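Local atomic coordinates of extracellular invertase (Aspergillus kawachii, PDB entry 5XHA), a protein that probably hydrolyses sucrose and related beta-fructofuranosides to release fructose, as a secreted fungal invertase of glycoside hydrolase family 32. Residues P94-D99 and T116-L121; P373-V378 and S417-T422; E538-T543 and V553-R558. One frame throughout, in Å; residues are numbered along the deposited sequence.

Contact 1 of 3, residues P94-D99 and T116-L121. With FRU (beta-D-fructofuranose), chain B.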
loop_
_atom_site.group_PDB
_atom_site.type_symbol
_atom_site.label_atom_id
_atom_site.label_comp_id
_atom_site.label_asym_id
_atom_site.label_seq_id
_atom_site.Cartn_x
_atom_site.Cartn_y
_atom_site.Cartn_z
ATOM N N PRO A 94 4.341 4.568 -9.288
ATOM C CA PRO A 94 3.944 5.448 -10.375
ATOM C C PRO A 94 4.816 6.691 -10.511
ATOM O O PRO A 94 4.955 7.209 -11.609
ATOM C CB PRO A 94 2.509 5.835 -10.004
ATOM C CG PRO A 94 2.477 5.723 -8.508
ATOM C CD PRO A 94 3.344 4.540 -8.210
ATOM N N VAL A 95 5.435 7.144 -9.423
ATOM C CA VAL A 95 6.199 8.389 -9.451
ATOM C C VAL A 95 7.713 8.167 -9.471
ATOM O O VAL A 95 8.424 8.865 -10.178
ATOM C CB VAL A 95 5.756 9.293 -8.286
ATOM C CG1 VAL A 95 6.719 10.444 -8.056
ATOM C CG2 VAL A 95 4.354 9.822 -8.563
ATOM N N ALA A 96 8.235 7.225 -8.694
ATOM C CA ALA A 96 9.682 7.050 -8.690
ATOM C C ALA A 96 10.115 5.671 -8.228
ATOM O O ALA A 96 9.351 4.947 -7.579
ATOM C CB ALA A 96 10.346 8.142 -7.851
ATOM N N VAL A 97 11.328 5.313 -8.628
ATOM C CA VAL A 97 12.029 4.141 -8.157
ATOM C C VAL A 97 13.248 4.619 -7.389
ATOM O O VAL A 97 14.144 5.240 -7.965
ATOM C CB VAL A 97 12.508 3.267 -9.322
ATOM C CG1 VAL A 97 13.440 2.170 -8.835
ATOM C CG2 VAL A 97 11.317 2.674 -10.052
ATOM N N PHE A 98 13.280 4.318 -6.097
ATOM C CA PHE A 98 14.430 4.625 -5.268
ATOM C C PHE A 98 15.279 3.333 -5.079
ATOM O O PHE A 98 14.995 2.303 -5.693
ATOM C CB PHE A 98 13.964 5.207 -3.923
ATOM C CG PHE A 98 13.437 6.635 -3.964
ATOM C CD1 PHE A 98 13.454 7.420 -5.114
ATOM C CD2 PHE A 98 12.954 7.211 -2.796
ATOM C CE1 PHE A 98 12.972 8.731 -5.100
ATOM C CE2 PHE A 98 12.471 8.512 -2.782
ATOM C CZ PHE A 98 12.496 9.284 -3.939
ATOM N N ASP A 99 16.312 3.399 -4.241
ATOM C CA ASP A 99 17.270 2.312 -4.076
ATOM C C ASP A 99 16.612 0.976 -3.728
ATOM O O ASP A 99 15.591 0.920 -3.049
ATOM C CB ASP A 99 18.286 2.619 -2.971
ATOM C CG ASP A 99 19.112 3.861 -3.238
ATOM O OD1 ASP A 99 19.113 4.338 -4.388
ATOM O OD2 ASP A 99 19.764 4.354 -2.288
ATOM N N THR A 116 12.568 0.420 -3.070
ATOM C CA THR A 116 11.579 1.410 -2.674
ATOM C C THR A 116 10.763 1.943 -3.861
ATOM O O THR A 116 11.259 2.683 -4.705
ATOM C CB THR A 116 12.216 2.578 -1.924
ATOM O OG1 THR A 116 12.817 2.098 -0.717
ATOM C CG2 THR A 116 11.161 3.606 -1.566
ATOM N N SER A 117 9.495 1.553 -3.885
ATOM C CA SER A 117 8.528 2.012 -4.865
ATOM C C SER A 117 7.823 3.278 -4.334
ATOM O O SER A 117 7.199 3.224 -3.271
ATOM C CB SER A 117 7.512 0.905 -5.123
ATOM O OG SER A 117 7.185 0.194 -3.934
ATOM N N VAL A 118 7.927 4.385 -5.088
ATOM C CA VAL A 118 7.463 5.721 -4.682
ATOM C C VAL A 118 6.181 6.150 -5.419
ATOM O O VAL A 118 6.099 6.114 -6.664
ATOM C CB VAL A 118 8.542 6.786 -4.924
ATOM C CG1 VAL A 118 8.073 8.172 -4.475
ATOM C CG2 VAL A 118 9.848 6.400 -4.229
ATOM N N SER A 119 5.182 6.543 -4.631
ATOM C CA SER A 119 3.866 6.920 -5.138
ATOM C C SER A 119 3.491 8.400 -4.936
ATOM O O SER A 119 2.515 8.868 -5.524
ATOM C CB SER A 119 2.819 6.042 -4.462
ATOM O OG SER A 119 3.033 4.681 -4.788
ATOM N N TYR A 120 4.212 9.110 -4.069
ATOM C CA TYR A 120 3.922 10.522 -3.751
ATOM C C TYR A 120 5.225 11.266 -3.494
ATOM O O TYR A 120 6.128 10.737 -2.845
ATOM C CB TYR A 120 2.992 10.667 -2.527
ATOM C CG TYR A 120 1.641 10.023 -2.735
ATOM C CD1 TYR A 120 0.597 10.714 -3.369
ATOM C CD2 TYR A 120 1.414 8.713 -2.346
ATOM C CE1 TYR A 120 -0.623 10.092 -3.611
ATOM C CE2 TYR A 120 0.196 8.093 -2.571
ATOM C CZ TYR A 120 -0.820 8.785 -3.213
ATOM O OH TYR A 120 -2.043 8.171 -3.431
ATOM N N LEU A 121 5.307 12.486 -4.013
ATOM C CA LEU A 121 6.419 13.397 -3.766
ATOM C C LEU A 121 5.796 14.732 -3.357
ATOM O O LEU A 121 4.640 14.972 -3.657
ATOM C CB LEU A 121 7.271 13.564 -5.022
ATOM C CG LEU A 121 8.176 12.388 -5.411
ATOM C CD1 LEU A 121 8.854 12.612 -6.762
ATOM C CD2 LEU A 121 9.227 12.152 -4.340
HETATM C C1 FRU B . 20.236 9.311 -1.093
HETATM C C2 FRU B . 18.797 9.038 -1.620
HETATM C C3 FRU B . 18.317 7.636 -1.203
HETATM C C4 FRU B . 17.242 7.359 -2.255
HETATM C C5 FRU B . 17.798 8.026 -3.506
HETATM C C6 FRU B . 16.735 8.734 -4.346
HETATM O O1 FRU B . 20.973 10.220 -1.936
HETATM O O3 FRU B . 17.867 7.559 0.155
HETATM O O4 FRU B . 17.008 5.972 -2.496
HETATM O O5 FRU B . 18.790 8.972 -3.063
HETATM O O6 FRU B . 17.344 9.545 -5.371
#

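Contact 2 of 3, residues P373-V378 and S417-T422. With FRU (beta-D-fructofuranose), chain E.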
loop_
_atom_site.group_PDB
_atom_site.type_symbol
_atom_site.label_atom_id
_atom_site.label_comp_id
_atom_site.label_asym_id
_atom_site.label_seq_id
_atom_site.Cartn_x
_atom_site.Cartn_y
_atom_site.Cartn_z
ATOM N N PRO A 373 35.834 1.131 -6.542
ATOM C CA PRO A 373 35.385 0.122 -5.587
ATOM C C PRO A 373 36.355 0.009 -4.421
ATOM O O PRO A 373 37.568 0.005 -4.629
ATOM C CB PRO A 373 35.404 -1.173 -6.404
ATOM C CG PRO A 373 36.380 -0.909 -7.507
ATOM C CD PRO A 373 36.201 0.541 -7.838
ATOM N N ARG A 374 35.827 -0.109 -3.210
ATOM C CA ARG A 374 36.679 -0.194 -2.022
ATOM C C ARG A 374 36.443 -1.501 -1.255
ATOM O O ARG A 374 35.298 -1.904 -1.054
ATOM C CB ARG A 374 36.445 1.024 -1.126
ATOM C CG ARG A 374 36.978 2.294 -1.749
ATOM C CD ARG A 374 36.528 3.541 -1.035
ATOM N NE ARG A 374 37.001 4.725 -1.738
ATOM C CZ ARG A 374 36.778 5.974 -1.347
ATOM N NH1 ARG A 374 36.078 6.221 -0.244
ATOM N NH2 ARG A 374 37.251 6.984 -2.071
ATOM N N GLU A 375 37.533 -2.170 -0.867
ATOM C CA GLU A 375 37.466 -3.329 0.032
ATOM C C GLU A 375 37.389 -2.820 1.452
ATOM O O GLU A 375 38.176 -1.962 1.842
ATOM C CB GLU A 375 38.709 -4.225 -0.111
ATOM C CG GLU A 375 38.754 -4.979 -1.424
ATOM C CD GLU A 375 39.968 -5.861 -1.576
ATOM O OE1 GLU A 375 40.545 -6.239 -0.549
ATOM O OE2 GLU A 375 40.317 -6.212 -2.715
ATOM N N LEU A 376 36.430 -3.327 2.220
ATOM C CA LEU A 376 36.348 -3.002 3.634
ATOM C C LEU A 376 36.813 -4.216 4.432
ATOM O O LEU A 376 36.523 -5.371 4.053
ATOM C CB LEU A 376 34.927 -2.598 4.017
ATOM C CG LEU A 376 34.335 -1.395 3.286
ATOM C CD1 LEU A 376 33.061 -0.933 3.988
ATOM C CD2 LEU A 376 35.304 -0.226 3.132
ATOM N N ARG A 377 37.573 -3.958 5.498
ATOM C CA ARG A 377 38.024 -5.024 6.404
ATOM C C ARG A 377 38.354 -4.442 7.770
ATOM O O ARG A 377 38.448 -3.223 7.913
ATOM C CB ARG A 377 39.234 -5.745 5.812
ATOM C CG ARG A 377 40.528 -4.936 5.837
ATOM C CD ARG A 377 41.648 -5.638 5.085
ATOM N NE ARG A 377 42.937 -4.978 5.285
ATOM C CZ ARG A 377 43.702 -5.079 6.385
ATOM N NH1 ARG A 377 43.330 -5.814 7.449
ATOM N NH2 ARG A 377 44.866 -4.428 6.424
ATOM N N VAL A 378 38.514 -5.304 8.775
ATOM C CA VAL A 378 38.974 -4.860 10.089
ATOM C C VAL A 378 40.478 -4.600 9.988
ATOM O O VAL A 378 41.241 -5.464 9.573
ATOM C CB VAL A 378 38.703 -5.903 11.206
ATOM C CG1 VAL A 378 39.172 -5.379 12.551
ATOM C CG2 VAL A 378 37.227 -6.259 11.287
ATOM N N SER A 417 40.449 0.400 1.530
ATOM C CA SER A 417 41.452 0.433 0.478
ATOM C C SER A 417 40.823 0.210 -0.899
ATOM O O SER A 417 39.692 -0.266 -1.014
ATOM C CB SER A 417 42.516 -0.617 0.749
ATOM O OG SER A 417 41.912 -1.872 0.759
ATOM N N ILE A 418 41.562 0.575 -1.942
ATOM C CA ILE A 418 41.095 0.402 -3.292
ATOM C C ILE A 418 41.026 -1.093 -3.531
ATOM O O ILE A 418 41.936 -1.810 -3.152
ATOM C CB ILE A 418 42.060 1.046 -4.296
ATOM C CG1 ILE A 418 42.225 2.537 -3.988
ATOM C CG2 ILE A 418 41.565 0.824 -5.723
ATOM C CD1 ILE A 418 43.279 3.218 -4.826
ATOM N N ALA A 419 39.961 -1.584 -4.149
ATOM C CA ALA A 419 39.865 -3.014 -4.371
ATOM C C ALA A 419 41.071 -3.492 -5.184
ATOM O O ALA A 419 41.551 -2.798 -6.090
ATOM C CB ALA A 419 38.541 -3.391 -5.022
ATOM N N ARG A 420 41.580 -4.669 -4.836
ATOM C CA ARG A 420 42.935 -5.060 -5.276
ATOM C C ARG A 420 43.134 -5.121 -6.795
ATOM O O ARG A 420 44.171 -4.682 -7.302
ATOM C CB ARG A 420 43.359 -6.366 -4.629
ATOM C CG ARG A 420 42.603 -7.585 -5.130
ATOM C CD ARG A 420 42.831 -8.737 -4.176
ATOM N NE ARG A 420 42.288 -8.430 -2.859
ATOM C CZ ARG A 420 42.399 -9.223 -1.801
ATOM N NH1 ARG A 420 43.040 -10.381 -1.897
ATOM N NH2 ARG A 420 41.857 -8.858 -0.652
ATOM N N GLU A 421 42.146 -5.622 -7.524
ATOM C CA GLU A 421 42.258 -5.715 -8.975
ATOM C C GLU A 421 42.209 -4.327 -9.624
ATOM O O GLU A 421 42.911 -4.061 -10.615
ATOM C CB GLU A 421 41.157 -6.591 -9.557
ATOM C CG GLU A 421 41.088 -8.003 -8.979
ATOM C CD GLU A 421 40.086 -8.169 -7.833
ATOM O OE1 GLU A 421 39.828 -7.210 -7.055
ATOM O OE2 GLU A 421 39.573 -9.294 -7.685
ATOM N N THR A 422 41.372 -3.444 -9.084
ATOM C CA THR A 422 41.295 -2.077 -9.585
ATOM C C THR A 422 42.618 -1.339 -9.332
ATOM O O THR A 422 43.106 -0.606 -10.209
ATOM C CB THR A 422 40.092 -1.312 -8.991
ATOM O OG1 THR A 422 38.890 -1.803 -9.585
ATOM C CG2 THR A 422 40.183 0.204 -9.253
HETATM C C1 FRU E . 49.281 1.676 -0.754
HETATM C C2 FRU E . 47.904 1.111 -0.366
HETATM C C3 FRU E . 46.812 1.229 -1.448
HETATM C C4 FRU E . 45.582 1.572 -0.624
HETATM C C5 FRU E . 46.186 2.497 0.427
HETATM C C6 FRU E . 45.345 2.588 1.703
HETATM O O1 FRU E . 50.009 0.818 -1.644
HETATM O O2 FRU E . 47.995 -0.262 0.075
HETATM O O3 FRU E . 46.597 0.028 -2.210
HETATM O O4 FRU E . 44.490 2.154 -1.356
HETATM O O5 FRU E . 47.477 1.947 0.714
HETATM O O6 FRU E . 45.380 3.926 2.264
HETATM O O HOH W 1 40.629 -2.719 3.261
#

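Contact 3 of 3, residues E538-T543 and V553-R558. With FRU (beta-D-fructofuranose), chain E.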
loop_
_atom_site.group_PDB
_atom_site.type_symbol
_atom_site.label_atom_id
_atom_site.label_comp_id
_atom_site.label_asym_id
_atom_site.label_seq_id
_atom_site.Cartn_x
_atom_site.Cartn_y
_atom_site.Cartn_z
ATOM N N GLU A 538 53.659 8.354 13.809
ATOM C CA GLU A 538 53.266 7.474 12.701
ATOM C C GLU A 538 53.470 8.118 11.316
ATOM O O GLU A 538 53.111 9.282 11.103
ATOM C CB GLU A 538 51.780 7.118 12.868
ATOM C CG GLU A 538 51.235 6.094 11.885
ATOM C CD GLU A 538 49.748 5.838 12.059
ATOM O OE1 GLU A 538 49.088 6.531 12.877
ATOM O OE2 GLU A 538 49.247 4.934 11.364
ATOM N N THR A 539 54.030 7.346 10.390
ATOM C CA THR A 539 54.222 7.775 9.007
ATOM C C THR A 539 52.877 7.991 8.270
ATOM O O THR A 539 51.946 7.192 8.410
ATOM C CB THR A 539 55.067 6.734 8.232
ATOM O OG1 THR A 539 56.373 6.655 8.813
ATOM C CG2 THR A 539 55.240 7.123 6.767
ATOM N N LEU A 540 52.797 9.085 7.510
ATOM C CA LEU A 540 51.653 9.373 6.640
ATOM C C LEU A 540 51.879 8.685 5.305
ATOM O O LEU A 540 52.751 9.088 4.546
ATOM C CB LEU A 540 51.491 10.877 6.409
ATOM C CG LEU A 540 50.306 11.345 5.532
ATOM C CD1 LEU A 540 48.958 11.022 6.166
ATOM C CD2 LEU A 540 50.398 12.835 5.268
ATOM N N ASP A 541 51.104 7.637 5.053
ATOM C CA ASP A 541 51.184 6.839 3.839
ATOM C C ASP A 541 50.057 7.234 2.888
ATOM O O ASP A 541 48.906 6.866 3.092
ATOM C CB ASP A 541 51.077 5.350 4.203
ATOM C CG ASP A 541 51.360 4.439 3.028
ATOM O OD1 ASP A 541 51.918 4.898 2.020
ATOM O OD2 ASP A 541 51.030 3.250 3.109
ATOM N N LEU A 542 50.417 7.960 1.840
ATOM C CA LEU A 542 49.466 8.686 0.998
ATOM C C LEU A 542 49.340 8.041 -0.379
ATOM O O LEU A 542 50.349 7.724 -0.995
ATOM C CB LEU A 542 49.988 10.108 0.831
ATOM C CG LEU A 542 49.078 11.305 0.988
ATOM C CD1 LEU A 542 48.138 11.178 2.182
ATOM C CD2 LEU A 542 49.968 12.538 1.109
ATOM N N THR A 543 48.111 7.864 -0.864
ATOM C CA THR A 543 47.868 7.511 -2.266
ATOM C C THR A 543 46.878 8.512 -2.869
ATOM O O THR A 543 45.764 8.662 -2.378
ATOM C CB THR A 543 47.315 6.082 -2.420
ATOM O OG1 THR A 543 48.051 5.181 -1.598
ATOM C CG2 THR A 543 47.422 5.611 -3.850
ATOM N N VAL A 553 41.837 10.748 -2.362
ATOM C CA VAL A 553 42.977 10.747 -1.465
ATOM C C VAL A 553 42.792 9.667 -0.397
ATOM O O VAL A 553 41.873 9.747 0.403
ATOM C CB VAL A 553 43.137 12.113 -0.760
ATOM C CG1 VAL A 553 44.414 12.124 0.063
ATOM C CG2 VAL A 553 43.164 13.237 -1.786
ATOM N N TYR A 554 43.667 8.669 -0.416
ATOM C CA TYR A 554 43.726 7.614 0.579
ATOM C C TYR A 554 44.921 7.813 1.510
ATOM O O TYR A 554 45.978 8.309 1.077
ATOM C CB TYR A 554 43.875 6.262 -0.120
ATOM C CG TYR A 554 42.688 5.863 -0.985
ATOM C CD1 TYR A 554 42.542 6.356 -2.275
ATOM C CD2 TYR A 554 41.720 4.996 -0.503
ATOM C CE1 TYR A 554 41.470 5.994 -3.069
ATOM C CE2 TYR A 554 40.630 4.621 -1.287
ATOM C CZ TYR A 554 40.505 5.119 -2.571
ATOM O OH TYR A 554 39.426 4.745 -3.345
ATOM N N ALA A 555 44.767 7.407 2.772
ATOM C CA ALA A 555 45.885 7.439 3.737
ATOM C C ALA A 555 45.800 6.327 4.762
ATOM O O ALA A 555 44.737 6.106 5.359
ATOM C CB ALA A 555 45.955 8.783 4.442
ATOM N N ASN A 556 46.914 5.600 4.928
ATOM C CA ASN A 556 47.142 4.723 6.080
ATOM C C ASN A 556 46.140 3.561 6.172
ATOM O O ASN A 556 45.894 3.024 7.258
ATOM C CB ASN A 556 47.140 5.543 7.399
ATOM C CG ASN A 556 48.374 6.436 7.565
ATOM O OD1 ASN A 556 49.098 6.362 8.572
ATOM N ND2 ASN A 556 48.593 7.306 6.610
ATOM N N GLY A 557 45.571 3.167 5.033
ATOM C CA GLY A 557 44.596 2.079 4.969
ATOM C C GLY A 557 43.294 2.331 5.705
ATOM O O GLY A 557 42.512 1.408 5.901
ATOM N N ARG A 558 43.043 3.568 6.113
ATOM C CA ARG A 558 41.895 3.839 6.955
ATOM C C ARG A 558 41.256 5.193 6.692
ATOM O O ARG A 558 40.456 5.650 7.480
ATOM C CB ARG A 558 42.307 3.732 8.427
ATOM C CG ARG A 558 43.273 4.807 8.902
ATOM C CD ARG A 558 43.738 4.515 10.319
ATOM N NE ARG A 558 44.428 5.666 10.901
ATOM C CZ ARG A 558 45.723 5.727 11.206
ATOM N NH1 ARG A 558 46.531 4.695 11.003
ATOM N NH2 ARG A 558 46.215 6.837 11.728
HETATM C C1 FRU E . 49.281 1.676 -0.754
HETATM C C2 FRU E . 47.904 1.111 -0.366
HETATM C C3 FRU E . 46.812 1.229 -1.448
HETATM C C4 FRU E . 45.582 1.572 -0.624
HETATM C C5 FRU E . 46.186 2.497 0.427
HETATM C C6 FRU E . 45.345 2.588 1.703
HETATM O O1 FRU E . 50.009 0.818 -1.644
HETATM O O2 FRU E . 47.995 -0.262 0.075
HETATM O O3 FRU E . 46.597 0.028 -2.210
HETATM O O4 FRU E . 44.490 2.154 -1.356
HETATM O O5 FRU E . 47.477 1.947 0.714
HETATM O O6 FRU E . 45.380 3.926 2.264
#

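Contact 1 of 3, residues P94-D99 and T116-L121
Phe98 and Val118 meet across a beta hairpin, strands 96-103 and 112-118, at the edge of a four-stranded antiparallel sheet within the family 32 N-terminal domain; this catalytic domain has the five-bladed beta-propeller fold. The methyl CG2 of Val118 sits over the centre of the Phe98 ring, 3.5 Å from its centroid and 11° off the ring normal, a CH-pi contact. The opposite face carries a bound fructose, whose C6 lies 3.6 Å from Phe98 CD1, nearer the rim than the centre. The ring is thus sandwiched between its own hairpin and the sugar. Its CG, anti to the carbonyl carbon (chi1 -74°), carries the ring over Val118 CG2. Phe98 CB lies 3.7 Å from Thr116 CB. Ala96, on the same face of the sheet as Val118, packs on Val118 CB.

At the start of the strand a classic beta bulge sets Val95 and Ala96 both opposite Val118, whose O accepts from Val95 N at 3.0 Å and Ala96 N at 3.1 Å. At the exposed margin Val95 crosses Leu121 at a slant, too closely to be taken literally. Tyr120 turns its hydroxyl to Asn92 of the second subunit.

Asp99 lies in the sugar site with Asp41, Asp171 and Arg170, all three hydrogen-bonded to the fructose. Its own amide N donates to the sugar O4 at 3.2 Å, almost straight at 172°.

Contact 2 of 3, residues P373-V378 and S417-T422
Glu375 and Arg420 tie strand 366-385 to the turn where its antiparallel neighbour 408-418 gives way to helix 420-426. The tight part is the Glu375 carboxylate. Arg420 grips it side-on, NH2 to Glu375 OE1 at 2.9 Å and NE to the syn lone pair of Glu375 OE2 at 3.0 Å, with the two planes 31° apart. A bend at chi3 (63°) folds the arginine back over its own helix start, so that the same OE2 can also take the backbone N of Arg420, from above the carboxylate plane. Arg341 adds a further salt bridge to OE2. Three donors on one oxygen would be expected to favour the charged carboxylate.

Ala419, at the N-cap position, donates its N to Pro373 O, and its CB rests on the proline CB and on Glu375 CG. Pro373 CG lies against Thr422 OG1 at 3.4 Å, a hydroxyl bonded to Leu73 O.

Glu375 N bonds to Ser417 O at 2.9 Å, but the return bond from Ser417 N is looser, 3.3 Å to Glu375 O, and a water links that carbonyl to the serine hydroxyl. A fructose beyond has one weak bond here, Ile418 N to its O4 at 3.4 Å.

Contact 3 of 3, residues E538-T543 and V553-R558
The beta hairpin of strands 534-547 and 550-555 carries, where strand 550-555 runs out, a salt bridge and a fructose-binding spot. Glu538 and Arg558 approach from opposite directions and meet end-on: Arg558 NH1 donates to the syn lone pair of Glu538 OE2 at 2.8 Å, and NH2 to OE1 at 3.1 Å. Both oxygens lie near the guanidinium plane, although the carboxylate is turned 32° from it. An extended glutamate makes this reach possible, its CG anti to the backbone N (chi1 -174°) and the chain straight beyond. Glu538 OE1 has a second partner in the backbone N of Phe527, while Asn556 CB lies over one face of the guanidinium, toward its rim.

The strands belong to the C-terminal domain, a beta-sandwich in family 32 enzymes, and three backbone hydrogen bonds cross here. Thr543 and Tyr554 form a hydrogen-bonded antiparallel pair, with Tyr554 N to Thr543 O at 2.9 Å and the return bond from Thr543 N. At the neighbouring non-hydrogen-bonded pair, Leu542 CD1 packs on Ala555 CB at 4.0 Å, and Leu540 CD1 reaches the same methyl.

After Ala555 the chain leaves the strand through two residues of positive phi, Asn556 and Gly557. Asn556 N still bonds to Asp541 O. The Tyr554 ring turns an edge to Thr543 O, and its hydroxyl bonds to Glu552. On the sugar side, Thr543 OG1 comes within 3.8 Å of the fructose C1, and Gly557 N donates to the fructose O6 at 2.9 Å.

Contact 2 is the most central; contact 1, though mostly buried, is peripheral, its centre about 32 Å from that of contact 2 and about 40 Å from that of contact 3, and it alone is reached by the second subunit. Contact 3 is partly buried. Contacts 2 and 3 touch: Arg374 NE is probably hydrogen-bonded to Tyr554 OH at 2.9 Å, and Ile418 packs on the same tyrosine, joining strands 366-385 and 408-418 to the C-terminal hairpin. Contacts 1 and 3 each zip up a hairpin, whereas contact 2 fixes a strand-to-helix turn. One fructose lies with C6 over a phenylalanine ring among acidic residues; the other, shared by contacts 2 and 3, takes hydrogen bonds from two backbone amides, one of them weak.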